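Local coordinates for protein adenylation domain (Streptomyces sp., PDB 5N9W) that belongs to the ANL clan of AMP-binding enzymes, as an adenylation domain with a smaller C-terminal domain of the kind found in AMP-binding enzymes, at residues Thr19-Phe24 with Glu154-Gln159; Asn255-Ala260 with Gly284-Thr289; Glu363-Gly368 with Pro399-Ser404; Ala440-His445 with Ala487-Val492. All blocks are in the same frame, centred on the assembly; numbering follows the deposited sequence.

Interaction 1 (Thr19-Phe24 with Glu154-Gln159)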
loop_
_atom_site.group_PDB
_atom_site.type_symbol
_atom_site.label_atom_id
_atom_site.label_comp_id
_atom_site.label_asym_id
_atom_site.label_seq_id
_atom_site.Cartn_x
_atom_site.Cartn_y
_atom_site.Cartn_z
ATOM N N THR A 19 19.315 1.847 -10.587
ATOM C CA THR A 19 18.639 0.648 -10.081
ATOM C C THR A 19 18.575 0.690 -8.558
ATOM O O THR A 19 19.124 1.589 -7.941
ATOM C CB THR A 19 19.316 -0.673 -10.555
ATOM O OG1 THR A 19 20.657 -0.764 -10.076
ATOM C CG2 THR A 19 19.352 -0.750 -12.039
ATOM N N LEU A 20 17.895 -0.280 -7.964
ATOM C CA LEU A 20 17.786 -0.349 -6.515
ATOM C C LEU A 20 19.003 -1.036 -5.933
ATOM O O LEU A 20 19.342 -0.830 -4.781
ATOM C CB LEU A 20 16.516 -1.090 -6.079
ATOM C CG LEU A 20 15.156 -0.493 -6.419
ATOM C CD1 LEU A 20 14.046 -1.529 -6.226
ATOM C CD2 LEU A 20 14.882 0.738 -5.609
ATOM N N VAL A 21 19.645 -1.886 -6.718
ATOM C CA VAL A 21 20.857 -2.498 -6.220
ATOM C C VAL A 21 21.938 -1.430 -6.236
ATOM O O VAL A 21 22.825 -1.464 -5.413
ATOM C CB VAL A 21 21.286 -3.759 -7.018
ATOM C CG1 VAL A 21 20.089 -4.576 -7.407
ATOM C CG2 VAL A 21 22.123 -3.404 -8.229
ATOM N N ASP A 22 21.838 -0.472 -7.154
ATOM C CA ASP A 22 22.727 0.675 -7.171
ATOM C C ASP A 22 22.461 1.579 -5.969
ATOM O O ASP A 22 23.380 2.160 -5.405
ATOM C CB ASP A 22 22.564 1.487 -8.453
ATOM C CG ASP A 22 23.197 0.830 -9.656
ATOM O OD1 ASP A 22 24.053 -0.060 -9.481
ATOM O OD2 ASP A 22 22.829 1.212 -10.791
ATOM N N LEU A 23 21.197 1.708 -5.582
ATOM C CA LEU A 23 20.842 2.516 -4.423
ATOM C C LEU A 23 21.399 1.910 -3.142
ATOM O O LEU A 23 21.864 2.629 -2.258
ATOM C CB LEU A 23 19.330 2.665 -4.301
ATOM C CG LEU A 23 18.664 3.949 -4.792
ATOM C CD1 LEU A 23 19.302 4.492 -6.056
ATOM C CD2 LEU A 23 17.189 3.692 -5.015
ATOM N N PHE A 24 21.342 0.591 -3.028
ATOM C CA PHE A 24 21.838 -0.050 -1.832
ATOM C C PHE A 24 23.389 -0.067 -1.822
ATOM O O PHE A 24 24.024 0.025 -0.772
ATOM C CB PHE A 24 21.271 -1.460 -1.698
ATOM C CG PHE A 24 21.700 -2.143 -0.446
ATOM C CD1 PHE A 24 21.433 -1.563 0.787
ATOM C CD2 PHE A 24 22.421 -3.321 -0.488
ATOM C CE1 PHE A 24 21.847 -2.156 1.953
ATOM C CE2 PHE A 24 22.840 -3.923 0.679
ATOM C CZ PHE A 24 22.551 -3.342 1.902
ATOM N N GLU A 154 25.854 -10.702 -13.140
ATOM C CA GLU A 154 25.467 -9.516 -13.892
ATOM C C GLU A 154 24.411 -8.681 -13.177
ATOM O O GLU A 154 23.517 -9.214 -12.525
ATOM C CB GLU A 154 24.959 -9.955 -15.257
ATOM C CG GLU A 154 24.976 -8.921 -16.348
ATOM C CD GLU A 154 24.049 -9.326 -17.478
ATOM O OE1 GLU A 154 23.755 -10.536 -17.589
ATOM O OE2 GLU A 154 23.589 -8.444 -18.231
ATOM N N ARG A 155 24.520 -7.368 -13.312
ATOM C CA ARG A 155 23.646 -6.447 -12.598
ATOM C C ARG A 155 22.418 -6.015 -13.394
ATOM O O ARG A 155 22.503 -5.742 -14.589
ATOM C CB ARG A 155 24.428 -5.218 -12.172
ATOM C CG ARG A 155 25.261 -5.458 -10.948
ATOM C CD ARG A 155 26.203 -4.295 -10.649
ATOM N NE ARG A 155 26.739 -4.447 -9.307
ATOM C CZ ARG A 155 27.932 -4.954 -9.050
ATOM N NH1 ARG A 155 28.723 -5.323 -10.051
ATOM N NH2 ARG A 155 28.347 -5.083 -7.800
ATOM N N PRO A 156 21.267 -5.934 -12.716
ATOM C CA PRO A 156 20.025 -5.431 -13.309
ATOM C C PRO A 156 20.223 -4.072 -13.921
ATOM O O PRO A 156 21.128 -3.382 -13.488
ATOM C CB PRO A 156 19.068 -5.344 -12.116
ATOM C CG PRO A 156 19.931 -5.468 -10.897
ATOM C CD PRO A 156 21.092 -6.299 -11.302
ATOM N N GLY A 157 19.415 -3.713 -14.914
ATOM C CA GLY A 157 19.363 -2.365 -15.447
ATOM C C GLY A 157 18.063 -1.706 -15.011
ATOM O O GLY A 157 17.243 -2.345 -14.364
ATOM N N PRO A 158 17.882 -0.418 -15.326
ATOM C CA PRO A 158 16.648 0.306 -15.001
ATOM C C PRO A 158 15.366 -0.261 -15.671
ATOM O O PRO A 158 14.318 -0.226 -15.027
ATOM C CB PRO A 158 16.943 1.728 -15.492
ATOM C CG PRO A 158 18.135 1.608 -16.392
ATOM C CD PRO A 158 18.919 0.479 -15.851
ATOM N N GLN A 159 15.449 -0.774 -16.900
ATOM C CA GLN A 159 14.297 -1.428 -17.548
ATOM C C GLN A 159 13.961 -2.791 -16.966
ATOM O O GLN A 159 12.959 -3.380 -17.339
ATOM C CB GLN A 159 14.514 -1.624 -19.048
ATOM C CG GLN A 159 14.938 -0.408 -19.833
ATOM C CD GLN A 159 13.913 0.704 -19.824
ATOM O OE1 GLN A 159 12.747 0.510 -19.438
ATOM N NE2 GLN A 159 14.339 1.887 -20.259
#
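V21 and P156 point their side chains at each other and meet tip to tip, V21 CG1 standing 3.6 Å from P156 CG. The second methyl, V21 CG2, lies slightly farther from P156 CG at 4.0 Å, so both branches of the valine bear on one corner of the pyrrolidine. T19 is turned differently: its methyl, not its hydroxyl, faces the 154-159 loop. T19 CG2 rests against the peptide between G157 and P158, 3.4 Å from G157 C and 3.5 Å from P156 O. The torsion explains the split. With chi1 at 62°, T19 OG1 sits between the backbone N and the carbonyl carbon and is turned to the first turn of the helix, where it accepts a hydrogen bond from D22 N (3.2 Å, N-H...O angle 147°). The apolar branch thus covers the loop backbone while the polar one holds a helix N-H. No hydrogen bond crosses between the segments, and the 220 Å² buried here comes from van der Waals packing. H181, at the start of helix 181-191, touches both T19 and P156. The geometry is that of an N-capped helix start, T19 being the N-cap of helix 20-30, packed on an irregular proline-containing loop.

Interaction 2 (Asn255-Ala260 with Gly284-Thr289); sequences NQTPTA and GGEKLT
P258 is pressed into the bend of the 284-289 loop, and its ring gives the contact its dense part. P258 CD lies 3.3 Å from G284 O, P258 CG is 3.6 Å from E286 O, and P258 CG also meets L288 CD1 at 4.0 Å. Beside it the backbones are tied directly: G284 N donates to Q256 O at 2.9 Å with an N-H...O angle of 160°, and T257 CA makes a CA-H...O contact with G284 O. Since G285 carries no side chain, T257 CG2 can come within 4.2 Å of G285 CA. These residues lie where the parallel neighbouring strands 253-256 and 280-283 run out at their C-terminal ends. Strand 253-256, helix 258-271 and strand 280-283 form a beta-alpha-beta crossover, with T257 as the helix N-cap and P258 in its first turn. Toward the partly exposed side the packing gives way to a polar pairing. E286 folds back at its second torsion (122°) and brings its carboxylate across T259 at about a right angle. T259 OG1 donates to E286 OE1 over 2.7 Å, meeting it on the syn side but 25° out of the carboxylate plane. On this side T259 also touches R510 and E286 touches K515, both from loops.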
loop_
_atom_site.group_PDB
_atom_site.type_symbol
_atom_site.label_atom_id
_atom_site.label_comp_id
_atom_site.label_asym_id
_atom_site.label_seq_id
_atom_site.Cartn_x
_atom_site.Cartn_y
_atom_site.Cartn_z
ATOM N N ASN A 255 4.888 5.036 8.521
ATOM C CA ASN A 255 3.989 4.826 7.396
ATOM C C ASN A 255 2.724 4.051 7.838
ATOM O O ASN A 255 2.819 2.954 8.373
ATOM C CB ASN A 255 4.720 4.076 6.271
ATOM C CG ASN A 255 5.758 4.936 5.576
ATOM O OD1 ASN A 255 5.430 5.784 4.740
ATOM N ND2 ASN A 255 7.022 4.728 5.919
ATOM N N GLN A 256 1.551 4.639 7.642
ATOM C CA GLN A 256 0.291 4.009 8.074
ATOM C C GLN A 256 -0.795 4.071 7.014
ATOM O O GLN A 256 -0.802 4.945 6.160
ATOM C CB GLN A 256 -0.242 4.671 9.347
ATOM C CG GLN A 256 0.642 4.522 10.571
ATOM C CD GLN A 256 0.345 3.268 11.356
ATOM O OE1 GLN A 256 -0.398 3.310 12.316
ATOM N NE2 GLN A 256 0.907 2.148 10.940
ATOM N N THR A 257 -1.709 3.116 7.087
ATOM C CA THR A 257 -3.022 3.203 6.467
ATOM C C THR A 257 -3.940 3.827 7.518
ATOM O O THR A 257 -3.620 3.790 8.700
ATOM C CB THR A 257 -3.549 1.834 6.034
ATOM O OG1 THR A 257 -3.779 1.034 7.188
ATOM C CG2 THR A 257 -2.559 1.132 5.153
ATOM N N PRO A 258 -5.066 4.429 7.089
ATOM C CA PRO A 258 -6.011 5.087 8.002
ATOM C C PRO A 258 -6.617 4.191 9.071
ATOM O O PRO A 258 -6.845 4.641 10.189
ATOM C CB PRO A 258 -7.094 5.582 7.057
ATOM C CG PRO A 258 -6.362 5.875 5.811
ATOM C CD PRO A 258 -5.373 4.752 5.686
ATOM N N THR A 259 -6.875 2.940 8.728
ATOM C CA THR A 259 -7.411 1.983 9.680
ATOM C C THR A 259 -6.412 1.701 10.792
ATOM O O THR A 259 -6.755 1.657 11.963
ATOM C CB THR A 259 -7.790 0.650 8.981
ATOM O OG1 THR A 259 -8.513 0.926 7.768
ATOM C CG2 THR A 259 -8.647 -0.209 9.908
ATOM N N ALA A 260 -5.160 1.514 10.416
ATOM C CA ALA A 260 -4.136 1.190 11.388
ATOM C C ALA A 260 -3.856 2.400 12.280
ATOM O O ALA A 260 -3.616 2.252 13.475
ATOM C CB ALA A 260 -2.884 0.726 10.692
ATOM N N GLY A 284 -0.986 5.843 3.433
ATOM C CA GLY A 284 -1.258 5.147 2.190
ATOM C C GLY A 284 -2.473 4.262 2.355
ATOM O O GLY A 284 -3.102 4.285 3.395
ATOM N N GLY A 285 -2.803 3.476 1.342
ATOM C CA GLY A 285 -3.933 2.562 1.434
ATOM C C GLY A 285 -5.262 3.216 1.100
ATOM O O GLY A 285 -5.414 3.819 0.054
ATOM N N GLU A 286 -6.225 3.117 2.003
ATOM C CA GLU A 286 -7.557 3.665 1.767
ATOM C C GLU A 286 -7.549 5.197 1.774
ATOM O O GLU A 286 -6.574 5.813 2.182
ATOM C CB GLU A 286 -8.531 3.143 2.816
ATOM C CG GLU A 286 -8.182 1.761 3.335
ATOM C CD GLU A 286 -7.981 1.721 4.845
ATOM O OE1 GLU A 286 -8.735 2.401 5.560
ATOM O OE2 GLU A 286 -7.076 1.004 5.321
ATOM N N LYS A 287 -8.635 5.791 1.291
ATOM C CA LYS A 287 -8.871 7.225 1.395
ATOM C C LYS A 287 -8.776 7.678 2.838
ATOM O O LYS A 287 -9.303 7.022 3.728
ATOM C CB LYS A 287 -10.251 7.576 0.846
ATOM C CG LYS A 287 -10.597 9.056 0.853
ATOM C CD LYS A 287 -12.029 9.274 1.334
ATOM C CE LYS A 287 -12.942 8.143 0.891
ATOM N NZ LYS A 287 -14.117 7.992 1.793
ATOM N N LEU A 288 -8.111 8.804 3.063
ATOM C CA LEU A 288 -7.968 9.359 4.405
ATOM C C LEU A 288 -9.029 10.434 4.672
ATOM O O LEU A 288 -9.147 11.385 3.915
ATOM C CB LEU A 288 -6.565 9.946 4.575
ATOM C CG LEU A 288 -6.145 10.643 5.867
ATOM C CD1 LEU A 288 -5.746 9.631 6.897
ATOM C CD2 LEU A 288 -5.006 11.622 5.593
ATOM N N THR A 289 -9.801 10.277 5.740
ATOM C CA THR A 289 -10.773 11.284 6.147
ATOM C C THR A 289 -10.201 12.150 7.258
ATOM O O THR A 289 -9.474 11.658 8.109
ATOM C CB THR A 289 -12.075 10.639 6.651
ATOM O OG1 THR A 289 -11.755 9.504 7.454
ATOM C CG2 THR A 289 -12.934 10.185 5.506
#

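Interaction 3 (Glu363-Gly368 with Pro399-Ser404)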
loop_
_atom_site.group_PDB
_atom_site.type_symbol
_atom_site.label_atom_id
_atom_site.label_comp_id
_atom_site.label_asym_id
_atom_site.label_seq_id
_atom_site.Cartn_x
_atom_site.Cartn_y
_atom_site.Cartn_z
ATOM N N GLU A 363 -11.966 11.182 -14.059
ATOM C CA GLU A 363 -11.014 10.118 -13.826
ATOM C C GLU A 363 -9.599 10.670 -13.904
ATOM O O GLU A 363 -9.235 11.348 -14.865
ATOM C CB GLU A 363 -11.196 8.990 -14.840
ATOM C CG GLU A 363 -10.539 7.683 -14.408
ATOM C CD GLU A 363 -10.524 6.634 -15.491
ATOM O OE1 GLU A 363 -10.685 6.984 -16.673
ATOM O OE2 GLU A 363 -10.332 5.459 -15.142
ATOM N N LEU A 364 -8.802 10.378 -12.886
ATOM C CA LEU A 364 -7.416 10.808 -12.897
ATOM C C LEU A 364 -6.583 9.937 -13.835
ATOM O O LEU A 364 -6.593 8.710 -13.737
ATOM C CB LEU A 364 -6.837 10.778 -11.482
ATOM C CG LEU A 364 -5.345 11.053 -11.297
ATOM C CD1 LEU A 364 -4.962 12.428 -11.804
ATOM C CD2 LEU A 364 -5.006 10.908 -9.842
ATOM N N TRP A 365 -5.881 10.572 -14.766
ATOM C CA TRP A 365 -4.943 9.855 -15.618
ATOM C C TRP A 365 -3.510 10.249 -15.253
ATOM O O TRP A 365 -3.243 11.401 -14.974
ATOM C CB TRP A 365 -5.213 10.139 -17.092
ATOM C CG TRP A 365 -6.429 9.464 -17.638
ATOM C CD1 TRP A 365 -7.448 8.893 -16.927
ATOM C CD2 TRP A 365 -6.766 9.294 -19.025
ATOM N NE1 TRP A 365 -8.397 8.382 -17.786
ATOM C CE2 TRP A 365 -8.000 8.617 -19.078
ATOM C CE3 TRP A 365 -6.145 9.653 -20.223
ATOM C CZ2 TRP A 365 -8.618 8.289 -20.284
ATOM C CZ3 TRP A 365 -6.752 9.326 -21.411
ATOM C CH2 TRP A 365 -7.974 8.651 -21.438
ATOM N N LEU A 366 -2.595 9.284 -15.248
ATOM C CA LEU A 366 -1.220 9.546 -14.814
ATOM C C LEU A 366 -0.160 9.049 -15.803
ATOM O O LEU A 366 -0.066 7.867 -16.084
ATOM C CB LEU A 366 -0.991 8.929 -13.433
ATOM C CG LEU A 366 -1.721 9.592 -12.259
ATOM C CD1 LEU A 366 -1.679 8.719 -11.026
ATOM C CD2 LEU A 366 -1.156 10.983 -11.964
ATOM N N ALA A 367 0.632 9.973 -16.332
ATOM C CA ALA A 367 1.787 9.622 -17.156
ATOM C C ALA A 367 3.132 9.942 -16.468
ATOM O O ALA A 367 3.254 10.924 -15.754
ATOM C CB ALA A 367 1.714 10.338 -18.469
ATOM N N GLY A 368 4.142 9.118 -16.716
ATOM C CA GLY A 368 5.467 9.393 -16.216
ATOM C C GLY A 368 6.329 8.183 -15.923
ATOM O O GLY A 368 5.890 7.051 -16.067
ATOM N N PRO A 399 2.166 11.197 -24.229
ATOM C CA PRO A 399 2.239 10.533 -22.930
ATOM C C PRO A 399 1.506 9.220 -22.943
ATOM O O PRO A 399 0.541 9.054 -23.676
ATOM C CB PRO A 399 1.551 11.516 -21.990
ATOM C CG PRO A 399 1.726 12.827 -22.644
ATOM C CD PRO A 399 1.605 12.551 -24.111
ATOM N N ARG A 400 1.975 8.283 -22.141
ATOM C CA ARG A 400 1.273 7.038 -21.977
ATOM C C ARG A 400 0.606 7.085 -20.620
ATOM O O ARG A 400 1.274 7.179 -19.606
ATOM C CB ARG A 400 2.238 5.879 -22.096
ATOM C CG ARG A 400 1.616 4.543 -22.006
ATOM C CD ARG A 400 2.694 3.545 -22.207
ATOM N NE ARG A 400 2.295 2.239 -21.725
ATOM C CZ ARG A 400 2.557 1.787 -20.506
ATOM N NH1 ARG A 400 3.238 2.530 -19.637
ATOM N NH2 ARG A 400 2.149 0.580 -20.165
ATOM N N TYR A 401 -0.715 7.050 -20.605
ATOM C CA TYR A 401 -1.472 7.286 -19.391
ATOM C C TYR A 401 -1.917 5.985 -18.759
ATOM O O TYR A 401 -2.143 5.010 -19.461
ATOM C CB TYR A 401 -2.677 8.167 -19.698
ATOM C CG TYR A 401 -2.314 9.603 -19.964
ATOM C CD1 TYR A 401 -2.099 10.480 -18.913
ATOM C CD2 TYR A 401 -2.179 10.086 -21.259
ATOM C CE1 TYR A 401 -1.760 11.786 -19.129
ATOM C CE2 TYR A 401 -1.850 11.409 -21.489
ATOM C CZ TYR A 401 -1.635 12.254 -20.415
ATOM O OH TYR A 401 -1.290 13.581 -20.622
ATOM N N TYR A 402 -1.996 5.953 -17.434
ATOM C CA TYR A 402 -2.704 4.881 -16.759
ATOM C C TYR A 402 -4.011 5.451 -16.237
ATOM O O TYR A 402 -4.054 6.589 -15.740
ATOM C CB TYR A 402 -1.886 4.278 -15.623
ATOM C CG TYR A 402 -2.697 3.373 -14.729
ATOM C CD1 TYR A 402 -2.961 2.048 -15.081
ATOM C CD2 TYR A 402 -3.207 3.853 -13.538
ATOM C CE1 TYR A 402 -3.704 1.242 -14.266
ATOM C CE2 TYR A 402 -3.933 3.077 -12.728
ATOM C CZ TYR A 402 -4.190 1.774 -13.071
ATOM O OH TYR A 402 -4.941 1.033 -12.185
ATOM N N HIS A 403 -5.068 4.659 -16.363
ATOM C CA HIS A 403 -6.400 5.050 -15.952
ATOM C C HIS A 403 -6.682 4.515 -14.563
ATOM O O HIS A 403 -6.970 3.329 -14.391
ATOM C CB HIS A 403 -7.459 4.519 -16.930
ATOM C CG HIS A 403 -7.260 4.945 -18.347
ATOM N ND1 HIS A 403 -6.026 5.254 -18.869
ATOM C CD2 HIS A 403 -8.142 5.104 -19.357
ATOM C CE1 HIS A 403 -6.156 5.598 -20.136
ATOM N NE2 HIS A 403 -7.431 5.510 -20.457
ATOM N N SER A 404 -6.612 5.400 -13.582
ATOM C CA SER A 404 -6.817 5.045 -12.182
ATOM C C SER A 404 -8.149 4.359 -11.878
ATOM O O SER A 404 -8.215 3.469 -11.040
ATOM C CB SER A 404 -6.702 6.305 -11.324
ATOM O OG SER A 404 -7.117 7.439 -12.073
#
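W365 and H403 face each other as a non-hydrogen-bonded pair of the antiparallel strands 362-367 and 401-410, and with Y401 they make an aromatic cluster on one face of the mixed sheet. Both set CG anti to the carbonyl carbon (chi1 -74° and -57°), which lets the two side chains run alongside with the same heading. Their rings form an offset stack, the six-membered ring of W365 and the imidazole having centroids 3.8 Å apart and planes inclined by 26°; W365 CE2 sits over the centre of the H403 ring. The indole is also fixed at its edge. W365 NE1 donates to E363 OE1 at 2.9 Å, a nearly straight bond that lies in the indole plane but arrives from above the plane of the E363 carboxylate. Y401 crosses W365 at about a right angle, Y401 CD1 lying 3.6 Å from W365 CB. Farther along, A367 CB makes a CH-pi contact over the face of the Y401 ring, 4.1 Å from its centroid. The next register position is the hydrogen-bonded pair L366 and Y402, where L366 N reaches Y402 O at 3.1 Å and Y402 N reaches L366 O at 3.0 Å. Side chains of this pair lie on the other face, where Y402 meets F386. The chemistry is layered: reciprocal backbone bonds set the register, while the stack and the N-H to carboxylate bond restrict how the indole can rotate. The carboxylate, with E363 OE1 5.2 Å from H403 NE2, might modestly favour the protonated imidazole, whose charge is not seen.

Interaction 4 (Ala440-His445 with Ala487-Val492); sequences AAVRTH and AHVKTV
Two helices of the C-terminal domain, 435-443 and 482-492, pair here and touch through T444 and H488; in sequence they are separated by the strands 448-457 and 462-471. The contact lies at the end of the first helix, where the chain turns off through T444 and H445. T444 N still bonds back to A440 O, and H445 N to V442 O, so the last turn remains closed. The side chain of H488 crosses that of T444 at about a right angle. H488 NE2 donates to T444 OG1 at 3.1 Å, with the oxygen only 1° out of the imidazole plane. T444 OG1 in turn donates to A441 O at 2.5 Å, which is short, and the exact length is uncertain at this resolution. Its rotation, chi1 67°, sets OG1 between the backbone N and the carbonyl carbon, facing back onto the helix. The hydroxyl is therefore gripped twice, as acceptor and as donor, which is consistent with a proton on H488 NE2. H445 meets H488 in an offset edge-to-face pair: the edge of H445 is turned to the H488 ring, with centroids 5.3 Å apart and planes at 65°. The two side chains pass one another with opposite headings. Apolar packing flanks this polar centre. V442 CG2 and V489 CG2 approach to 4.4 Å, a looser fit among buried residues. On the more exposed flank, the methyl of A441 points at the second helix, A441 CB stopping 3.7 Å from V492 CG1.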
loop_
_atom_site.group_PDB
_atom_site.type_symbol
_atom_site.label_atom_id
_atom_site.label_comp_id
_atom_site.label_asym_id
_atom_site.label_seq_id
_atom_site.Cartn_x
_atom_site.Cartn_y
_atom_site.Cartn_z
ATOM N N ALA A 440 -19.976 6.350 4.407
ATOM C CA ALA A 440 -19.700 7.467 5.293
ATOM C C ALA A 440 -20.823 7.701 6.306
ATOM O O ALA A 440 -20.576 7.798 7.501
ATOM C CB ALA A 440 -19.473 8.702 4.486
ATOM N N ALA A 441 -22.054 7.796 5.822
ATOM C CA ALA A 441 -23.207 7.983 6.692
ATOM C C ALA A 441 -23.299 6.945 7.805
ATOM O O ALA A 441 -23.612 7.283 8.936
ATOM C CB ALA A 441 -24.462 7.965 5.876
ATOM N N VAL A 442 -23.054 5.681 7.480
ATOM C CA VAL A 442 -23.044 4.632 8.499
ATOM C C VAL A 442 -21.888 4.878 9.457
ATOM O O VAL A 442 -22.016 4.749 10.678
ATOM C CB VAL A 442 -22.905 3.227 7.886
ATOM C CG1 VAL A 442 -23.095 2.154 8.955
ATOM C CG2 VAL A 442 -23.891 3.026 6.756
ATOM N N ARG A 443 -20.759 5.258 8.880
ATOM C CA ARG A 443 -19.552 5.535 9.630
ATOM C C ARG A 443 -19.743 6.675 10.643
ATOM O O ARG A 443 -19.108 6.695 11.704
ATOM C CB ARG A 443 -18.426 5.859 8.648
ATOM C CG ARG A 443 -17.026 5.678 9.169
ATOM C CD ARG A 443 -16.044 5.988 8.064
ATOM N NE ARG A 443 -15.674 4.780 7.361
ATOM C CZ ARG A 443 -15.746 4.632 6.045
ATOM N NH1 ARG A 443 -16.177 5.638 5.294
ATOM N NH2 ARG A 443 -15.385 3.476 5.490
ATOM N N THR A 444 -20.633 7.612 10.328
ATOM C CA THR A 444 -20.888 8.734 11.234
ATOM C C THR A 444 -21.546 8.357 12.555
ATOM O O THR A 444 -21.758 9.213 13.402
ATOM C CB THR A 444 -21.740 9.835 10.566
ATOM O OG1 THR A 444 -23.074 9.376 10.282
ATOM C CG2 THR A 444 -21.064 10.290 9.303
ATOM N N HIS A 445 -21.873 7.090 12.743
ATOM C CA HIS A 445 -22.356 6.646 14.045
ATOM C C HIS A 445 -21.156 6.534 14.968
ATOM O O HIS A 445 -20.106 6.026 14.567
ATOM C CB HIS A 445 -23.090 5.308 13.943
ATOM C CG HIS A 445 -24.044 5.045 15.067
ATOM N ND1 HIS A 445 -23.722 4.264 16.152
ATOM C CD2 HIS A 445 -25.318 5.454 15.264
ATOM C CE1 HIS A 445 -24.753 4.205 16.976
ATOM N NE2 HIS A 445 -25.734 4.918 16.458
ATOM N N ALA A 487 -32.124 3.227 12.689
ATOM C CA ALA A 487 -32.775 4.454 13.091
ATOM C C ALA A 487 -31.949 5.689 12.731
ATOM O O ALA A 487 -32.476 6.635 12.159
ATOM C CB ALA A 487 -33.066 4.423 14.574
ATOM N N HIS A 488 -30.662 5.688 13.073
ATOM C CA HIS A 488 -29.760 6.792 12.729
ATOM C C HIS A 488 -29.624 7.051 11.224
ATOM O O HIS A 488 -29.630 8.195 10.797
ATOM C CB HIS A 488 -28.369 6.542 13.324
ATOM C CG HIS A 488 -27.297 7.435 12.771
ATOM N ND1 HIS A 488 -27.236 8.786 13.036
ATOM C CD2 HIS A 488 -26.240 7.160 11.969
ATOM C CE1 HIS A 488 -26.188 9.309 12.420
ATOM N NE2 HIS A 488 -25.569 8.346 11.763
ATOM N N VAL A 489 -29.501 6.004 10.415
ATOM C CA VAL A 489 -29.252 6.206 8.978
ATOM C C VAL A 489 -30.459 6.788 8.203
ATOM O O VAL A 489 -30.287 7.525 7.226
ATOM C CB VAL A 489 -28.802 4.891 8.336
ATOM C CG1 VAL A 489 -28.666 5.026 6.840
ATOM C CG2 VAL A 489 -27.484 4.467 8.935
ATOM N N LYS A 490 -31.671 6.460 8.650
ATOM C CA LYS A 490 -32.901 7.043 8.108
ATOM C C LYS A 490 -32.891 8.567 8.172
ATOM O O LYS A 490 -33.541 9.241 7.385
ATOM C CB LYS A 490 -34.120 6.504 8.861
ATOM C CG LYS A 490 -34.417 5.046 8.588
ATOM C CD LYS A 490 -35.288 4.435 9.673
ATOM C CE LYS A 490 -35.695 3.002 9.317
ATOM N NZ LYS A 490 -34.921 2.445 8.167
ATOM N N THR A 491 -32.135 9.088 9.125
ATOM C CA THR A 491 -31.953 10.514 9.344
ATOM C C THR A 491 -30.942 11.151 8.386
ATOM O O THR A 491 -31.046 12.325 8.037
ATOM C CB THR A 491 -31.512 10.746 10.802
ATOM O OG1 THR A 491 -32.666 10.648 11.648
ATOM C CG2 THR A 491 -30.858 12.094 10.996
ATOM N N VAL A 492 -29.974 10.359 7.944
ATOM C CA VAL A 492 -28.846 10.900 7.203
ATOM C C VAL A 492 -29.012 10.697 5.702
ATOM O O VAL A 492 -28.579 11.550 4.922
ATOM C CB VAL A 492 -27.493 10.272 7.672
ATOM C CG1 VAL A 492 -26.318 10.991 7.031
ATOM C CG2 VAL A 492 -27.354 10.332 9.189
#

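In the fold
All four contacts are partly buried, but interaction 2 has no exposed residue among those that touch, whereas interactions 1, 3 and 4 include exposed ones. The centre of interaction 2 lies about 9 Å from the centre of the chain, that of interaction 4 about 29 Å. Interactions 2 and 3 reach the same mixed sheet, one at the ends of parallel strands, the other along an antiparallel pair. Interaction 3 buries the largest area and combines backbone bonds with aromatic stacking; interaction 1 buries the least and has no hydrogen bond across it. Interactions 1 and 4 lie on opposite sides of the chain's centre. Interaction 4 belongs to the C-terminal domain, yet its nearest atoms come within about 5 Å of interaction 2.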